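Local coordinates for malonyl coenzyme A-acyl carrier protein transacylase (Helicobacter pylori, PDB 2H1Y) that probably transfers the malonyl group of malonyl-CoA to holo-acyl carrier protein, the step that supplies malonyl-ACP, at residues A[86-95]-A[310-318]. Numbering follows the deposited sequence.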
loop_
_atom_site.group_PDB
_atom_site.type_symbol
_atom_site.label_atom_id
_atom_site.label_comp_id
_atom_site.label_asym_id
_atom_site.label_seq_id
_atom_site.Cartn_x
_atom_site.Cartn_y
_atom_site.Cartn_z
ATOM N N LEU A 86 -15.467 -4.425 -9.444
ATOM C CA LEU A 86 -15.793 -5.693 -10.077
ATOM C C LEU A 86 -16.261 -6.710 -9.042
ATOM O O LEU A 86 -17.355 -7.272 -9.166
ATOM C CB LEU A 86 -14.592 -6.203 -10.871
ATOM C CG LEU A 86 -14.473 -5.897 -12.380
ATOM C CD1 LEU A 86 -15.394 -4.777 -12.890
ATOM C CD2 LEU A 86 -13.036 -5.658 -12.798
ATOM N N LEU A 87 -15.475 -6.903 -7.987
ATOM C CA LEU A 87 -15.851 -7.864 -6.956
ATOM C C LEU A 87 -17.144 -7.457 -6.247
ATOM O O LEU A 87 -18.076 -8.253 -6.205
ATOM C CB LEU A 87 -14.700 -8.142 -5.965
ATOM C CG LEU A 87 -14.936 -9.135 -4.813
ATOM C CD1 LEU A 87 -15.634 -10.402 -5.280
ATOM C CD2 LEU A 87 -13.640 -9.483 -4.130
ATOM N N ASN A 88 -17.197 -6.227 -5.730
ATOM C CA ASN A 88 -18.391 -5.650 -5.100
ATOM C C ASN A 88 -19.700 -5.784 -5.897
ATOM O O ASN A 88 -20.759 -6.003 -5.324
ATOM C CB ASN A 88 -18.154 -4.172 -4.796
ATOM C CG ASN A 88 -19.310 -3.530 -4.024
ATOM O OD1 ASN A 88 -19.584 -3.885 -2.866
ATOM N ND2 ASN A 88 -19.984 -2.583 -4.655
ATOM N N LYS A 89 -19.624 -5.646 -7.211
ATOM C CA LYS A 89 -20.809 -5.688 -8.073
ATOM C C LYS A 89 -21.392 -7.117 -8.199
ATOM O O LYS A 89 -22.545 -7.306 -8.616
ATOM C CB LYS A 89 -20.458 -5.059 -9.435
ATOM C CG LYS A 89 -21.455 -5.254 -10.546
ATOM C CD LYS A 89 -20.810 -4.973 -11.900
ATOM C CE LYS A 89 -21.658 -5.590 -13.028
ATOM N NZ LYS A 89 -20.905 -5.669 -14.310
ATOM N N GLN A 90 -20.581 -8.105 -7.818
ATOM C CA GLN A 90 -20.963 -9.516 -7.840
ATOM C C GLN A 90 -21.236 -10.068 -6.457
ATOM O O GLN A 90 -21.877 -11.105 -6.315
ATOM C CB GLN A 90 -19.861 -10.353 -8.489
ATOM C CG GLN A 90 -20.191 -10.885 -9.866
ATOM C CD GLN A 90 -20.469 -9.798 -10.883
ATOM O OE1 GLN A 90 -21.434 -9.048 -10.766
ATOM N NE2 GLN A 90 -19.628 -9.720 -11.903
ATOM N N ALA A 91 -20.723 -9.408 -5.431
ATOM C CA ALA A 91 -20.920 -9.919 -4.075
ATOM C C ALA A 91 -22.385 -9.789 -3.778
ATOM O O ALA A 91 -22.982 -8.741 -4.037
ATOM C CB ALA A 91 -20.098 -9.120 -3.063
ATOM N N ASN A 92 -22.986 -10.851 -3.274
ATOM C CA ASN A 92 -24.355 -10.736 -2.815
ATOM C C ASN A 92 -24.398 -9.590 -1.794
ATOM O O ASN A 92 -23.718 -9.656 -0.783
ATOM C CB ASN A 92 -24.822 -12.054 -2.195
ATOM C CG ASN A 92 -26.336 -12.147 -2.094
ATOM O OD1 ASN A 92 -26.966 -11.425 -1.324
ATOM N ND2 ASN A 92 -26.924 -13.047 -2.872
ATOM N N GLY A 93 -25.144 -8.525 -2.082
ATOM C CA GLY A 93 -25.232 -7.376 -1.171
ATOM C C GLY A 93 -23.975 -6.521 -1.050
ATOM O O GLY A 93 -23.829 -5.739 -0.115
ATOM N N GLY A 94 -23.054 -6.664 -1.994
ATOM C CA GLY A 94 -21.809 -5.896 -1.963
ATOM C C GLY A 94 -20.828 -6.335 -0.881
ATOM O O GLY A 94 -21.170 -7.107 0.030
ATOM N N LEU A 95 -19.603 -5.832 -0.977
ATOM C CA LEU A 95 -18.576 -6.186 -0.029
ATOM C C LEU A 95 -18.903 -5.581 1.314
ATOM O O LEU A 95 -19.184 -4.392 1.423
ATOM C CB LEU A 95 -17.198 -5.725 -0.506
ATOM C CG LEU A 95 -16.596 -6.490 -1.675
ATOM C CD1 LEU A 95 -15.330 -5.810 -2.155
ATOM C CD2 LEU A 95 -16.308 -7.922 -1.264
ATOM N N LEU A 310 -10.508 -12.616 -9.683
ATOM C CA LEU A 310 -11.866 -12.081 -9.552
ATOM C C LEU A 310 -12.851 -13.231 -9.389
ATOM O O LEU A 310 -13.672 -13.227 -8.472
ATOM C CB LEU A 310 -12.259 -11.237 -10.778
ATOM C CG LEU A 310 -13.358 -10.157 -10.723
ATOM C CD1 LEU A 310 -14.068 -9.932 -12.064
ATOM C CD2 LEU A 310 -14.411 -10.345 -9.619
ATOM N N ASP A 311 -12.746 -14.215 -10.274
ATOM C CA ASP A 311 -13.674 -15.337 -10.291
ATOM C C ASP A 311 -13.496 -16.238 -9.096
ATOM O O ASP A 311 -14.461 -16.821 -8.611
ATOM C CB ASP A 311 -13.506 -16.145 -11.566
ATOM C CG ASP A 311 -14.177 -15.498 -12.747
ATOM O OD1 ASP A 311 -14.199 -14.255 -12.846
ATOM O OD2 ASP A 311 -14.694 -16.238 -13.592
ATOM N N GLU A 312 -12.271 -16.329 -8.598
ATOM C CA GLU A 312 -12.036 -17.151 -7.433
ATOM C C GLU A 312 -12.606 -16.542 -6.154
ATOM O O GLU A 312 -13.139 -17.259 -5.313
ATOM C CB GLU A 312 -10.562 -17.462 -7.278
ATOM C CG GLU A 312 -10.343 -18.533 -6.250
ATOM C CD GLU A 312 -8.892 -18.759 -5.980
ATOM O OE1 GLU A 312 -8.574 -19.095 -4.812
ATOM O OE2 GLU A 312 -8.090 -18.606 -6.938
ATOM N N ALA A 313 -12.486 -15.227 -6.009
ATOM C CA ALA A 313 -13.106 -14.496 -4.895
ATOM C C ALA A 313 -14.624 -14.652 -4.881
ATOM O O ALA A 313 -15.201 -14.970 -3.848
ATOM C CB ALA A 313 -12.729 -13.030 -4.952
ATOM N N ILE A 314 -15.259 -14.438 -6.034
ATOM C CA ILE A 314 -16.708 -14.607 -6.175
ATOM C C ILE A 314 -17.180 -15.998 -5.750
ATOM O O ILE A 314 -18.167 -16.108 -5.038
ATOM C CB ILE A 314 -17.210 -14.354 -7.619
ATOM C CG1 ILE A 314 -16.836 -12.954 -8.097
ATOM C CG2 ILE A 314 -18.712 -14.522 -7.686
ATOM C CD1 ILE A 314 -17.011 -12.743 -9.617
ATOM N N GLU A 315 -16.488 -17.050 -6.187
ATOM C CA GLU A 315 -16.865 -18.430 -5.808
ATOM C C GLU A 315 -16.845 -18.581 -4.312
ATOM O O GLU A 315 -17.671 -19.281 -3.749
ATOM C CB GLU A 315 -15.902 -19.468 -6.376
ATOM C CG GLU A 315 -15.767 -19.463 -7.875
ATOM C CD GLU A 315 -14.812 -20.545 -8.378
ATOM O OE1 GLU A 315 -13.773 -20.189 -9.012
ATOM O OE2 GLU A 315 -15.113 -21.744 -8.129
ATOM N N PHE A 316 -15.881 -17.942 -3.662
ATOM C CA PHE A 316 -15.746 -18.125 -2.235
ATOM C C PHE A 316 -16.963 -17.552 -1.518
ATOM O O PHE A 316 -17.521 -18.191 -0.614
ATOM C CB PHE A 316 -14.468 -17.494 -1.691
ATOM C CG PHE A 316 -14.410 -17.512 -0.202
ATOM C CD1 PHE A 316 -13.849 -18.581 0.466
ATOM C CD2 PHE A 316 -14.980 -16.488 0.538
ATOM C CE1 PHE A 316 -13.830 -18.616 1.846
ATOM C CE2 PHE A 316 -14.960 -16.525 1.922
ATOM C CZ PHE A 316 -14.384 -17.593 2.571
ATOM N N LEU A 317 -17.356 -16.346 -1.931
ATOM C CA LEU A 317 -18.525 -15.680 -1.377
ATOM C C LEU A 317 -19.813 -16.455 -1.645
ATOM O O LEU A 317 -20.635 -16.570 -0.749
ATOM C CB LEU A 317 -18.643 -14.247 -1.904
ATOM C CG LEU A 317 -17.554 -13.208 -1.609
ATOM C CD1 LEU A 317 -17.937 -11.894 -2.251
ATOM C CD2 LEU A 317 -17.277 -13.018 -0.122
ATOM N N GLU A 318 -19.982 -16.993 -2.858
ATOM C CA GLU A 318 -21.163 -17.811 -3.181
ATOM C C GLU A 318 -21.270 -19.008 -2.244
ATOM O O GLU A 318 -22.360 -19.362 -1.795
ATOM C CB GLU A 318 -21.162 -18.329 -4.633
ATOM C CG GLU A 318 -21.057 -17.271 -5.728
ATOM C CD GLU A 318 -22.404 -16.723 -6.220
ATOM O OE1 GLU A 318 -23.393 -16.688 -5.439
ATOM O OE2 GLU A 318 -22.447 -16.300 -7.409
#
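A knob-into-hole contact joins the C-terminal end of helix 69-90 to helix 307-320: the side chain of Leu87 enters a socket formed by Leu310, Ala313, Ile314 and Leu317. The short segments run nearly parallel, with axes 10.0 Å apart and crossing at -28°. With CG anti to the backbone N (chi1 180°), Leu87 sends both methyls across the groove to rest on Ala313 CB, Leu87 CD2 at 3.8 Å; Leu87 CD1 also touches Ile314 CG1 (4.0 Å), and the Leu87 and Ile314 side chains slide past each other in opposite directions. Leu310 closes one end of the socket. Its CD2 reaches the Leu87 backbone, 3.9 Å from CA, and its CD1 touches Leu86 CB, the Leu86 and Leu310 side chains crossing at about a right angle. Toward the exposed side, the aliphatic part of Gln90 lies against Ile314, with Gln90 CG 3.7 Å from Ile314 CD1. At the other end, Leu317 CD1 approaches Ala91 CB to 3.6 Å and makes a looser contact with Leu95. No hydrogen bond spans the two segments; the contacts across them are between carbon atoms. Polar bonds instead shape the chain leaving the first helix: a type II turn runs from Ala91 to Gly94, and Leu95 N donates to Asn88 OD1 at 2.7 Å, in the carbonyl plane, tying the returning chain to the helix. Leu87 and Leu317 also touch strand 279-283, and Leu95 and Leu317 touch Tyr15 of strand 15-19. The two helices thus pack side by side against the mostly parallel sheet of the acyltransferase domain's alpha/beta core.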